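Long-range contacts in dipeptide Epimerase (Enterococcus faecalis V583, PDB 3JVA), which is a magnesium-binding enzyme of the mandelate racemase/muconate lactonizing enzyme family, with an enolase-like N-terminal domain and a TIM-barrel-type C-terminal domain: residues A190-T195 against V218-L223; T236-E241 against V260-L265; E273-N278 against A309-I314; C288-M293 against T315-D320. One frame throughout, in Å; residues are numbered along the deposited sequence.

Contact 1 of 4, residues A190-T195 against V218-L223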
loop_
_atom_site.group_PDB
_atom_site.type_symbol
_atom_site.label_atom_id
_atom_site.label_comp_id
_atom_site.label_asym_id
_atom_site.label_seq_id
_atom_site.Cartn_x
_atom_site.Cartn_y
_atom_site.Cartn_z
ATOM N N ALA B 190 -8.515 9.009 -29.789
ATOM C CA ALA B 190 -9.445 9.902 -29.102
ATOM C C ALA B 190 -8.846 11.255 -28.726
ATOM O O ALA B 190 -9.536 12.115 -28.186
ATOM C CB ALA B 190 -10.005 9.210 -27.853
ATOM N N ASN B 191 -7.560 11.432 -29.012
ATOM C CA ASN B 191 -6.861 12.683 -28.736
ATOM C C ASN B 191 -7.238 13.411 -27.445
ATOM O O ASN B 191 -7.640 14.579 -27.478
ATOM C CB ASN B 191 -7.016 13.629 -29.932
ATOM C CG ASN B 191 -6.226 13.160 -31.146
ATOM O OD1 ASN B 191 -4.995 13.096 -31.117
ATOM N ND2 ASN B 191 -6.933 12.823 -32.215
ATOM N N GLN B 192 -7.103 12.710 -26.321
ATOM C CA GLN B 192 -7.376 13.251 -24.984
ATOM C C GLN B 192 -8.740 13.920 -24.846
ATOM O O GLN B 192 -8.918 14.819 -24.023
ATOM C CB GLN B 192 -6.292 14.271 -24.612
ATOM C CG GLN B 192 -4.875 13.823 -24.894
ATOM C CD GLN B 192 -3.863 14.932 -24.663
ATOM O OE1 GLN B 192 -3.619 15.341 -23.525
ATOM N NE2 GLN B 192 -3.278 15.432 -25.745
ATOM N N ALA B 193 -9.714 13.449 -25.611
ATOM C CA ALA B 193 -11.039 14.056 -25.610
ATOM C C ALA B 193 -11.967 13.849 -24.419
ATOM O O ALA B 193 -12.765 14.733 -24.108
ATOM C CB ALA B 193 -11.775 13.643 -26.889
ATOM N N TRP B 194 -11.868 12.712 -23.741
ATOM C CA TRP B 194 -12.807 12.424 -22.660
ATOM C C TRP B 194 -12.324 12.340 -21.226
ATOM O O TRP B 194 -11.128 12.186 -20.952
ATOM C CB TRP B 194 -13.528 11.112 -22.970
ATOM C CG TRP B 194 -14.041 11.011 -24.373
ATOM C CD1 TRP B 194 -14.906 11.867 -24.995
ATOM C CD2 TRP B 194 -13.755 9.973 -25.316
ATOM N NE1 TRP B 194 -15.179 11.421 -26.268
ATOM C CE2 TRP B 194 -14.486 10.260 -26.490
ATOM C CE3 TRP B 194 -12.953 8.824 -25.282
ATOM C CZ2 TRP B 194 -14.441 9.439 -27.621
ATOM C CZ3 TRP B 194 -12.907 8.007 -26.407
ATOM C CH2 TRP B 194 -13.650 8.321 -27.562
ATOM N N THR B 195 -13.289 12.447 -20.313
ATOM C CA THR B 195 -13.030 12.308 -18.888
ATOM C C THR B 195 -13.031 10.790 -18.778
ATOM O O THR B 195 -13.551 10.109 -19.664
ATOM C CB THR B 195 -14.176 12.884 -18.019
ATOM O OG1 THR B 195 -15.384 12.148 -18.258
ATOM C CG2 THR B 195 -14.407 14.351 -18.345
ATOM N N VAL B 218 -7.962 9.921 -22.555
ATOM C CA VAL B 218 -8.016 11.010 -21.577
ATOM C C VAL B 218 -6.781 11.908 -21.643
ATOM O O VAL B 218 -5.805 11.584 -22.322
ATOM C CB VAL B 218 -8.153 10.461 -20.134
ATOM C CG1 VAL B 218 -9.403 9.603 -20.029
ATOM C CG2 VAL B 218 -6.915 9.641 -19.755
ATOM N N LYS B 219 -6.835 13.039 -20.942
ATOM C CA LYS B 219 -5.720 13.984 -20.914
ATOM C C LYS B 219 -4.433 13.292 -20.495
ATOM O O LYS B 219 -4.431 12.444 -19.603
ATOM C CB LYS B 219 -6.028 15.150 -19.975
ATOM C CG LYS B 219 -7.005 16.144 -20.569
ATOM C CD LYS B 219 -7.217 17.343 -19.663
ATOM C CE LYS B 219 -8.120 18.367 -20.329
ATOM N NZ LYS B 219 -8.356 19.552 -19.460
ATOM N N ARG B 220 -3.336 13.681 -21.135
ATOM C CA ARG B 220 -2.038 13.063 -20.897
ATOM C C ARG B 220 -1.543 12.943 -19.459
ATOM O O ARG B 220 -0.886 11.957 -19.122
ATOM C CB ARG B 220 -0.973 13.753 -21.759
ATOM C CG ARG B 220 -0.751 15.235 -21.490
ATOM C CD ARG B 220 0.064 15.839 -22.631
ATOM N NE ARG B 220 0.451 17.232 -22.410
ATOM C CZ ARG B 220 1.480 17.617 -21.660
ATOM N NH1 ARG B 220 2.239 16.715 -21.048
ATOM N NH2 ARG B 220 1.759 18.909 -21.534
ATOM N N ARG B 221 -1.859 13.921 -18.615
ATOM C CA ARG B 221 -1.408 13.897 -17.223
ATOM C C ARG B 221 -2.301 13.101 -16.270
ATOM O O ARG B 221 -1.947 12.897 -15.109
ATOM C CB ARG B 221 -1.260 15.329 -16.689
ATOM C CG ARG B 221 -0.147 16.144 -17.337
ATOM C CD ARG B 221 1.230 15.550 -17.058
ATOM N NE ARG B 221 1.647 15.690 -15.661
ATOM C CZ ARG B 221 2.024 16.833 -15.095
ATOM N NH1 ARG B 221 2.038 17.959 -15.799
ATOM N NH2 ARG B 221 2.400 16.851 -13.823
ATOM N N ASP B 222 -3.452 12.645 -16.752
ATOM C CA ASP B 222 -4.367 11.886 -15.904
ATOM C C ASP B 222 -4.113 10.383 -15.998
ATOM O O ASP B 222 -4.904 9.642 -16.580
ATOM C CB ASP B 222 -5.815 12.211 -16.289
ATOM C CG ASP B 222 -6.820 11.546 -15.379
ATOM O OD1 ASP B 222 -6.435 11.146 -14.262
ATOM O OD2 ASP B 222 -7.999 11.433 -15.774
ATOM N N LEU B 223 -3.004 9.938 -15.411
ATOM C CA LEU B 223 -2.624 8.529 -15.442
ATOM C C LEU B 223 -3.604 7.622 -14.703
ATOM O O LEU B 223 -3.880 6.505 -15.149
ATOM C CB LEU B 223 -1.208 8.362 -14.874
ATOM C CG LEU B 223 -0.154 9.253 -15.542
ATOM C CD1 LEU B 223 1.225 8.934 -14.973
ATOM C CD2 LEU B 223 -0.170 9.040 -17.052
HETATM O O HOH W 1 -9.352 13.784 -19.789
#
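Gln192 meets Val218, Lys219 and Arg220 where two neighbouring loops of the barrel run side by side, each leading from a strand (185-189 or 213-215) to the helix that follows it. Both loops turn sharply: Ala190 to Ala193 forms a type I' beta turn, Lys219 to Asp222 a type I turn. From the first turn the Gln192 side chain reaches over the second strand's loop. With chi1 at -46° and the rest of the chain extended, it passes its CG 3.5 Å from Val218 O and brings its amide oxygen to the start of the second turn. There OE1 accepts the backbone N-H of Arg220, with 2.9 Å between Gln192 OE1 and Arg220 N, in a fairly straight bond (160° at the hydrogen) whose donor is tilted out of the carbonyl plane. The same oxygen rests 3.5 Å from Arg220 CG. Two residues further along, Trp194 turns its indole away toward helix 196-206 and offers its carbonyl instead: Trp194 O lies 3.2 Å from Val218 CG1 and takes a CA-H...O contact from Val218 CA at 3.4 Å. A water joins the same two loops: it donates a hydrogen bond to Trp194 O at 2.7 Å and accepts one from Lys219 N at 2.9 Å. Beyond the pair, Arg221 makes a salt bridge with Asp248 of a neighbouring subunit. The Gln192 side chain thus grips the Arg220 N-H at the second turn, while the water bridges the two backbones, so the loops are linked by polar bonds at two separate points.

Contact 2 of 4, residues T236-E241 against V260-L265. With MG (magnesium ion), chain O.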
loop_
_atom_site.group_PDB
_atom_site.type_symbol
_atom_site.label_atom_id
_atom_site.label_comp_id
_atom_site.label_asym_id
_atom_site.label_seq_id
_atom_site.Cartn_x
_atom_site.Cartn_y
_atom_site.Cartn_z
ATOM N N THR B 236 -8.443 -2.588 -26.472
ATOM C CA THR B 236 -7.036 -2.279 -26.218
ATOM C C THR B 236 -6.863 -0.764 -26.114
ATOM O O THR B 236 -7.282 -0.023 -27.001
ATOM C CB THR B 236 -6.150 -2.799 -27.368
ATOM O OG1 THR B 236 -6.200 -4.233 -27.396
ATOM C CG2 THR B 236 -4.704 -2.331 -27.195
ATOM N N ILE B 237 -6.243 -0.310 -25.027
ATOM C CA ILE B 237 -6.012 1.117 -24.812
ATOM C C ILE B 237 -4.528 1.421 -24.974
ATOM O O ILE B 237 -3.682 0.741 -24.391
ATOM C CB ILE B 237 -6.446 1.554 -23.401
ATOM C CG1 ILE B 237 -7.948 1.305 -23.219
ATOM C CG2 ILE B 237 -6.138 3.027 -23.196
ATOM C CD1 ILE B 237 -8.811 2.065 -24.209
ATOM N N MET B 238 -4.224 2.444 -25.763
ATOM C CA MET B 238 -2.843 2.832 -26.025
ATOM C C MET B 238 -2.536 4.247 -25.569
ATOM O O MET B 238 -3.326 5.170 -25.774
ATOM C CB MET B 238 -2.547 2.703 -27.527
ATOM C CG MET B 238 -1.203 3.266 -27.975
ATOM S SD MET B 238 -0.901 2.925 -29.739
ATOM C CE MET B 238 -2.269 3.708 -30.476
ATOM N N ALA B 239 -1.384 4.416 -24.934
ATOM C CA ALA B 239 -0.972 5.736 -24.489
ATOM C C ALA B 239 -0.169 6.390 -25.611
ATOM O O ALA B 239 0.648 5.738 -26.253
ATOM C CB ALA B 239 -0.106 5.630 -23.229
ATOM N N ASP B 240 -0.428 7.665 -25.864
ATOM C CA ASP B 240 0.321 8.409 -26.870
ATOM C C ASP B 240 0.927 9.609 -26.144
ATOM O O ASP B 240 2.062 9.541 -25.675
ATOM C CB ASP B 240 -0.579 8.887 -28.015
ATOM C CG ASP B 240 0.202 9.619 -29.114
ATOM O OD1 ASP B 240 1.381 9.964 -28.894
ATOM O OD2 ASP B 240 -0.360 9.861 -30.201
ATOM N N GLU B 241 0.160 10.692 -26.027
ATOM C CA GLU B 241 0.638 11.899 -25.364
ATOM C C GLU B 241 1.111 11.667 -23.923
ATOM O O GLU B 241 1.935 12.432 -23.418
ATOM C CB GLU B 241 -0.444 12.994 -25.392
ATOM C CG GLU B 241 -0.660 13.686 -26.754
ATOM C CD GLU B 241 -1.334 12.805 -27.807
ATOM O OE1 GLU B 241 -1.966 11.788 -27.442
ATOM O OE2 GLU B 241 -1.248 13.147 -29.008
ATOM N N VAL B 260 -0.871 -0.708 -24.486
ATOM C CA VAL B 260 0.147 -0.461 -25.501
ATOM C C VAL B 260 0.660 0.971 -25.407
ATOM O O VAL B 260 -0.048 1.867 -24.947
ATOM C CB VAL B 260 -0.450 -0.680 -26.916
ATOM C CG1 VAL B 260 0.614 -0.467 -27.995
ATOM C CG2 VAL B 260 -1.037 -2.069 -27.014
ATOM N N ILE B 261 1.893 1.191 -25.844
ATOM C CA ILE B 261 2.466 2.531 -25.808
ATOM C C ILE B 261 2.927 2.957 -27.195
ATOM O O ILE B 261 3.622 2.213 -27.884
ATOM C CB ILE B 261 3.641 2.601 -24.800
ATOM C CG1 ILE B 261 3.080 2.512 -23.376
ATOM C CG2 ILE B 261 4.442 3.888 -24.999
ATOM C CD1 ILE B 261 4.141 2.447 -22.281
ATOM N N ASN B 262 2.523 4.160 -27.593
ATOM C CA ASN B 262 2.870 4.697 -28.905
ATOM C C ASN B 262 4.085 5.606 -28.823
ATOM O O ASN B 262 4.077 6.628 -28.134
ATOM C CB ASN B 262 1.670 5.461 -29.482
ATOM C CG ASN B 262 1.817 5.772 -30.966
ATOM O OD1 ASN B 262 2.552 5.098 -31.691
ATOM N ND2 ASN B 262 1.090 6.785 -31.429
ATOM N N ILE B 263 5.135 5.210 -29.528
ATOM C CA ILE B 263 6.377 5.969 -29.583
ATOM C C ILE B 263 6.367 6.899 -30.788
ATOM O O ILE B 263 5.848 6.539 -31.843
ATOM C CB ILE B 263 7.597 5.030 -29.792
ATOM C CG1 ILE B 263 7.724 4.043 -28.635
ATOM C CG2 ILE B 263 8.872 5.857 -29.971
ATOM C CD1 ILE B 263 8.751 2.939 -28.902
ATOM N N LYS B 264 6.920 8.099 -30.627
ATOM C CA LYS B 264 7.084 9.025 -31.749
ATOM C C LYS B 264 8.475 9.619 -31.558
ATOM O O LYS B 264 8.786 10.145 -30.492
ATOM C CB LYS B 264 6.034 10.131 -31.759
ATOM C CG LYS B 264 4.655 9.637 -32.166
ATOM C CD LYS B 264 3.652 10.777 -32.258
ATOM C CE LYS B 264 2.251 10.231 -32.537
ATOM N NZ LYS B 264 1.234 11.322 -32.599
ATOM N N LEU B 265 9.318 9.521 -32.579
ATOM C CA LEU B 265 10.673 10.053 -32.459
ATOM C C LEU B 265 10.691 11.536 -32.098
ATOM O O LEU B 265 11.587 11.992 -31.380
ATOM C CB LEU B 265 11.461 9.823 -33.757
ATOM C CG LEU B 265 11.664 8.364 -34.183
ATOM C CD1 LEU B 265 12.574 8.317 -35.397
ATOM C CD2 LEU B 265 12.265 7.552 -33.032
HETATM MG MG MG O . -2.199 9.757 -31.075
HETATM O O HOH W 2 1.466 12.529 -30.011
HETATM O O HOH W 3 -2.142 11.790 -31.356
HETATM O O HOH W 4 -3.204 10.128 -29.301
HETATM O O HOH W 5 -1.243 9.768 -32.999
#
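Met238 pairs with Val260 and Ala239 with Ile261 in parallel, on adjacent barrel strands whose axes diverge by 36°. Three backbone bonds stitch them: Val260 N to Ile237 O (3.2 Å), Ala239 N to Val260 O (2.9 Å) and, straightest of the three, Asn262 N to Ala239 O (2.8 Å, 164° at the hydrogen). Met238 lays CB against Val260 CB, and its chain, extended through chi1 (172°) and chi2, places SD 3.6 Å from Asn262 CB. Thr236 CG2 touches Val260 CG2 at the start of the strands.

Past the strand ends the contact turns polar. Asp240 OD2 binds the magnesium ion at 2.0 Å, Asp189 and Glu215 supply the other protein ligands, and three waters fill the remaining places. The extended Lys264 side chain crosses Asp240 at about a right angle; its NZ makes a weak bond to Asp240 OD2 (3.2 Å) and also donates to a metal-bound water. Asp240 OD1 has a firmer salt bridge to Lys267. Glu241, bent at chi2, accepts from the two other metal-bound waters, one on each carboxylate oxygen. Glu241 and Lys264 therefore form a second shell that probably fixes how the waters are turned around the magnesium ion.

Contact 3 of 4, residues E273-N278 against A309-I314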
loop_
_atom_site.group_PDB
_atom_site.type_symbol
_atom_site.label_atom_id
_atom_site.label_comp_id
_atom_site.label_asym_id
_atom_site.label_seq_id
_atom_site.Cartn_x
_atom_site.Cartn_y
_atom_site.Cartn_z
ATOM N N GLU B 273 16.449 7.280 -27.554
ATOM C CA GLU B 273 15.454 7.260 -26.489
ATOM C C GLU B 273 14.319 6.288 -26.826
ATOM O O GLU B 273 13.789 5.613 -25.943
ATOM C CB GLU B 273 14.889 8.670 -26.271
ATOM C CG GLU B 273 13.974 8.807 -25.054
ATOM C CD GLU B 273 14.729 8.828 -23.731
ATOM O OE1 GLU B 273 15.983 8.859 -23.741
ATOM O OE2 GLU B 273 14.063 8.825 -22.677
ATOM N N ALA B 274 13.959 6.212 -28.103
ATOM C CA ALA B 274 12.898 5.302 -28.532
ATOM C C ALA B 274 13.271 3.857 -28.177
ATOM O O ALA B 274 12.420 3.055 -27.792
ATOM C CB ALA B 274 12.671 5.435 -30.035
ATOM N N LEU B 275 14.546 3.519 -28.314
ATOM C CA LEU B 275 14.987 2.172 -27.980
ATOM C C LEU B 275 14.751 1.881 -26.500
ATOM O O LEU B 275 14.332 0.780 -26.140
ATOM C CB LEU B 275 16.468 1.995 -28.327
ATOM C CG LEU B 275 16.747 1.804 -29.819
ATOM C CD1 LEU B 275 18.247 1.960 -30.078
ATOM C CD2 LEU B 275 16.246 0.437 -30.268
ATOM N N LYS B 276 15.008 2.868 -25.646
ATOM C CA LYS B 276 14.805 2.699 -24.208
ATOM C C LYS B 276 13.334 2.450 -23.919
ATOM O O LYS B 276 12.979 1.566 -23.137
ATOM C CB LYS B 276 15.244 3.950 -23.447
ATOM C CG LYS B 276 16.730 4.260 -23.522
ATOM C CD LYS B 276 17.023 5.511 -22.718
ATOM C CE LYS B 276 18.474 5.933 -22.816
ATOM N NZ LYS B 276 18.662 7.246 -22.135
ATOM N N ILE B 277 12.477 3.252 -24.540
ATOM C CA ILE B 277 11.042 3.095 -24.341
ATOM C C ILE B 277 10.603 1.683 -24.716
ATOM O O ILE B 277 9.913 1.014 -23.950
ATOM C CB ILE B 277 10.237 4.114 -25.186
ATOM C CG1 ILE B 277 10.494 5.535 -24.666
ATOM C CG2 ILE B 277 8.742 3.780 -25.111
ATOM C CD1 ILE B 277 9.967 6.644 -25.572
ATOM N N ASN B 278 11.011 1.222 -25.893
ATOM C CA ASN B 278 10.623 -0.110 -26.323
ATOM C C ASN B 278 11.145 -1.232 -25.422
ATOM O O ASN B 278 10.424 -2.191 -25.153
ATOM C CB ASN B 278 11.065 -0.366 -27.761
ATOM C CG ASN B 278 10.535 -1.674 -28.291
ATOM O OD1 ASN B 278 9.328 -1.911 -28.267
ATOM N ND2 ASN B 278 11.429 -2.538 -28.764
ATOM N N ALA B 309 10.930 -1.792 -38.040
ATOM C CA ALA B 309 11.276 -3.059 -38.666
ATOM C C ALA B 309 12.310 -3.828 -37.847
ATOM O O ALA B 309 12.257 -5.053 -37.758
ATOM C CB ALA B 309 11.807 -2.814 -40.077
ATOM N N ALA B 310 13.245 -3.102 -37.240
ATOM C CA ALA B 310 14.316 -3.724 -36.465
ATOM C C ALA B 310 13.935 -4.316 -35.114
ATOM O O ALA B 310 14.534 -5.301 -34.684
ATOM C CB ALA B 310 15.452 -2.725 -36.270
ATOM N N GLN B 311 12.947 -3.722 -34.447
ATOM C CA GLN B 311 12.534 -4.169 -33.115
ATOM C C GLN B 311 11.266 -5.020 -33.080
ATOM O O GLN B 311 10.203 -4.578 -33.493
ATOM C CB GLN B 311 12.352 -2.949 -32.212
ATOM C CG GLN B 311 13.648 -2.188 -31.915
ATOM C CD GLN B 311 14.516 -2.903 -30.903
ATOM O OE1 GLN B 311 15.563 -3.466 -31.239
ATOM N NE2 GLN B 311 14.082 -2.893 -29.650
ATOM N N LYS B 312 11.388 -6.240 -32.565
ATOM C CA LYS B 312 10.253 -7.154 -32.473
ATOM C C LYS B 312 9.061 -6.589 -31.701
ATOM O O LYS B 312 7.908 -6.767 -32.107
ATOM C CB LYS B 312 10.700 -8.461 -31.818
ATOM C CG LYS B 312 9.564 -9.407 -31.458
ATOM C CD LYS B 312 10.098 -10.655 -30.767
ATOM C CE LYS B 312 8.965 -11.540 -30.272
ATOM N NZ LYS B 312 8.076 -11.956 -31.387
ATOM N N ASN B 313 9.331 -5.910 -30.588
ATOM C CA ASN B 313 8.247 -5.378 -29.770
ATOM C C ASN B 313 7.490 -4.179 -30.341
ATOM O O ASN B 313 6.454 -3.789 -29.795
ATOM C CB ASN B 313 8.752 -5.055 -28.361
ATOM C CG ASN B 313 7.622 -4.925 -27.366
ATOM O OD1 ASN B 313 6.854 -5.868 -27.155
ATOM N ND2 ASN B 313 7.507 -3.757 -26.751
ATOM N N ILE B 314 7.996 -3.573 -31.412
ATOM C CA ILE B 314 7.268 -2.468 -32.038
ATOM C C ILE B 314 6.457 -3.233 -33.071
ATOM O O ILE B 314 6.904 -3.474 -34.189
ATOM C CB ILE B 314 8.210 -1.440 -32.710
ATOM C CG1 ILE B 314 9.119 -0.798 -31.648
ATOM C CG2 ILE B 314 7.387 -0.338 -33.382
ATOM C CD1 ILE B 314 10.063 0.269 -32.202
HETATM O O HOH W 6 11.800 -5.544 -29.389
#
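Asn278, on helix 271-284, carries the polar part of this contact with the segment 309-314. Its CG is anti to the backbone N (chi1 -173°), which sends the amide across to the turn, and its two ends are used differently. Asn278 OD1 accepts from Asn313 ND2 at 3.0 Å (152° at the hydrogen); the donor stands above the carbonyl plane, 40° out of it, while the oxygen lies close to the amide plane of Asn313. The same ND2 has its stronger partner in the carbonyl of Ile286. At the other end Asn278 ND2 donates to a water at 3.1 Å, and that water also accepts the backbone N-H of Asn313 at 2.8 Å, so the Asn278 amide is joined to Asn313 twice.

These residues sit where helix 298-310 ends and a type I beta turn, Gln311 to Ile314, links it to strand 314-317, the second strand of the beta-alpha-beta unit 287-290, 298-310, 314-317; the turn packs beside the helix that comes before strand 287-290.

Van der Waals contacts back the polar ones. Ile314 CG1 lies over one face of the Asn278 amide, 3.6 Å from Asn278 OD1 and 3.7 Å from Asn278 CG. Leu275 CD2 comes at about a right angle to the Gln311 side chain, 4.0 Å from Gln311 CG, and Gln311 CB approaches Asn278 ND2 at 3.6 Å. On the outer side of the turn Lys312 forms a salt bridge with Glu86 of a neighbouring subunit.

Contact 4 of 4, residues C288-M293 against T315-D320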
loop_
_atom_site.group_PDB
_atom_site.type_symbol
_atom_site.label_atom_id
_atom_site.label_comp_id
_atom_site.label_asym_id
_atom_site.label_seq_id
_atom_site.Cartn_x
_atom_site.Cartn_y
_atom_site.Cartn_z
ATOM N N CYS B 288 4.635 -2.019 -28.341
ATOM C CA CYS B 288 4.762 -0.630 -28.761
ATOM C C CYS B 288 4.328 -0.409 -30.201
ATOM O O CYS B 288 4.414 -1.305 -31.036
ATOM C CB CYS B 288 6.220 -0.160 -28.640
ATOM S SG CYS B 288 6.774 0.151 -26.949
ATOM N N MET B 289 3.834 0.789 -30.475
ATOM C CA MET B 289 3.484 1.170 -31.830
ATOM C C MET B 289 4.362 2.385 -32.043
ATOM O O MET B 289 4.852 2.968 -31.077
ATOM C CB MET B 289 2.018 1.590 -31.961
ATOM C CG MET B 289 1.677 2.114 -33.359
ATOM S SD MET B 289 -0.109 2.336 -33.652
ATOM C CE MET B 289 -0.321 4.037 -33.230
ATOM N N ILE B 290 4.599 2.758 -33.291
ATOM C CA ILE B 290 5.386 3.951 -33.540
ATOM C C ILE B 290 4.583 4.789 -34.522
ATOM O O ILE B 290 4.066 4.271 -35.518
ATOM C CB ILE B 290 6.805 3.628 -34.096
ATOM C CG1 ILE B 290 7.611 4.928 -34.212
ATOM C CG2 ILE B 290 6.707 2.919 -35.438
ATOM C CD1 ILE B 290 9.131 4.726 -34.245
ATOM N N GLY B 291 4.438 6.071 -34.205
ATOM C CA GLY B 291 3.674 6.968 -35.051
ATOM C C GLY B 291 4.499 8.100 -35.630
ATOM O O GLY B 291 5.730 8.017 -35.686
ATOM N N CYS B 292 3.824 9.165 -36.053
ATOM C CA CYS B 292 4.505 10.312 -36.639
ATOM C C CYS B 292 3.752 11.603 -36.375
ATOM O O CYS B 292 2.590 11.587 -35.951
ATOM C CB CYS B 292 4.667 10.117 -38.153
ATOM S SG CYS B 292 3.105 9.932 -39.058
ATOM N N MET B 293 4.426 12.723 -36.625
ATOM C CA MET B 293 3.841 14.047 -36.430
ATOM C C MET B 293 3.191 14.497 -37.733
ATOM O O MET B 293 3.523 13.996 -38.807
ATOM C CB MET B 293 4.925 15.067 -36.060
ATOM C CG MET B 293 5.827 14.659 -34.917
ATOM S SD MET B 293 4.927 14.391 -33.391
ATOM C CE MET B 293 4.504 16.068 -32.968
ATOM N N THR B 315 5.257 -3.624 -32.660
ATOM C CA THR B 315 4.375 -4.450 -33.469
ATOM C C THR B 315 3.371 -3.748 -34.364
ATOM O O THR B 315 2.728 -4.395 -35.191
ATOM C CB THR B 315 3.604 -5.398 -32.564
ATOM O OG1 THR B 315 2.789 -4.629 -31.675
ATOM C CG2 THR B 315 4.567 -6.243 -31.751
ATOM N N ARG B 316 3.223 -2.440 -34.186
ATOM C CA ARG B 316 2.298 -1.649 -34.988
ATOM C C ARG B 316 3.001 -0.398 -35.491
ATOM O O ARG B 316 3.933 0.092 -34.858
ATOM C CB ARG B 316 1.080 -1.238 -34.156
ATOM C CG ARG B 316 0.211 -2.396 -33.683
ATOM C CD ARG B 316 -1.025 -1.855 -32.983
ATOM N NE ARG B 316 -1.991 -2.890 -32.617
ATOM C CZ ARG B 316 -1.946 -3.616 -31.504
ATOM N NH1 ARG B 316 -0.972 -3.437 -30.618
ATOM N NH2 ARG B 316 -2.896 -4.513 -31.266
ATOM N N ALA B 317 2.549 0.119 -36.629
ATOM C CA ALA B 317 3.141 1.321 -37.193
ATOM C C ALA B 317 2.095 2.224 -37.832
ATOM O O ALA B 317 1.208 1.762 -38.551
ATOM C CB ALA B 317 4.208 0.946 -38.215
ATOM N N ASP B 318 2.201 3.514 -37.540
ATOM C CA ASP B 318 1.308 4.530 -38.081
ATOM C C ASP B 318 2.274 5.543 -38.686
ATOM O O ASP B 318 2.466 6.632 -38.154
ATOM C CB ASP B 318 0.477 5.155 -36.952
ATOM C CG ASP B 318 -0.412 6.288 -37.432
ATOM O OD1 ASP B 318 -0.890 6.222 -38.583
ATOM O OD2 ASP B 318 -0.640 7.240 -36.654
ATOM N N LEU B 319 2.891 5.152 -39.798
ATOM C CA LEU B 319 3.888 5.982 -40.478
ATOM C C LEU B 319 3.410 6.295 -41.888
ATOM O O LEU B 319 3.940 5.773 -42.864
ATOM C CB LEU B 319 5.217 5.224 -40.526
ATOM C CG LEU B 319 5.743 4.749 -39.167
ATOM C CD1 LEU B 319 6.932 3.823 -39.373
ATOM C CD2 LEU B 319 6.130 5.954 -38.309
ATOM N N ASP B 320 2.421 7.177 -41.975
ATOM C CA ASP B 320 1.800 7.536 -43.244
ATOM C C ASP B 320 2.036 8.964 -43.726
ATOM O O ASP B 320 1.429 9.390 -44.707
ATOM C CB ASP B 320 0.292 7.303 -43.122
ATOM C CG ASP B 320 -0.344 8.161 -42.037
ATOM O OD1 ASP B 320 0.393 8.723 -41.190
ATOM O OD2 ASP B 320 -1.586 8.269 -42.020
HETATM O O HOH W 7 1.640 -2.246 -30.872
HETATM O O HOH W 8 0.873 9.190 -35.776
#
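Met289 drops its side chain across the root of Arg316, at about a right angle to it, where strands 288-290 and 315-317 run parallel as neighbours in the barrel. Met289 CG is 3.5 Å from Arg316 CB, and the chain, bent at chi3, carries Met289 CE on to Asp318 CB at 4.0 Å; Met289 thus fills the hollow between Arg316 CB and Asp318 CB, two residues apart. The guanidinium of Arg316 leads away to a salt bridge with Glu212. On the other face, toward helix 298-310, Ile290 CG2 is the bump: it rests in the notch formed by Ala317 CB (4.2 Å) and Leu319 CD1 (4.0 Å). Leu319, in turn, presses CD2 to 3.4 Å from Gly291 O.

Ile290 sits between two backbone bonds, Ile290 N to Arg316 O and the straight Asp318 N to Ile290 O (2.9 Å, 170°). A weaker one, Thr315 N to Cys288 O, opens the ladder. Near that end a water is held by Thr315 OG1 and Arg316 NH1; Thr315 OG1 also bonds Glu287. Beyond the strands another water accepts from Cys292 N and lies 2.6 Å from Asp318 OD2. Ile290, Ala317 and Leu319 thus make the face toward the helix apolar, while polar groups gather at both ends of the strand pair; at the C-terminal end the Asp318 side chain lies about 6 Å from the magnesium ion.

How the contacts relate
All four contacts lie in the barrel domain; two are strand pairs, one joins loops, one joins a helix to a turn. Contacts 2 and 4 share the barrel sheet: strands 260-263 and 287-290 are neighbours, and Ile263 N and O probably bond Met289 O and Gly291 N, with the contact centres 9 Å apart. Contact 1 precedes contact 2 along the chain and touches it through Glu241, beside the magnesium site. Contact 3 lies outside the sheet: Ala274 and Ile277 pack on Ile263 of contact 2, and Asn313 O probably bonds Cys288 N of contact 4, whose segments alternate with its own. These touches form a continuous path from metal-site loops through the strands to an outer helix.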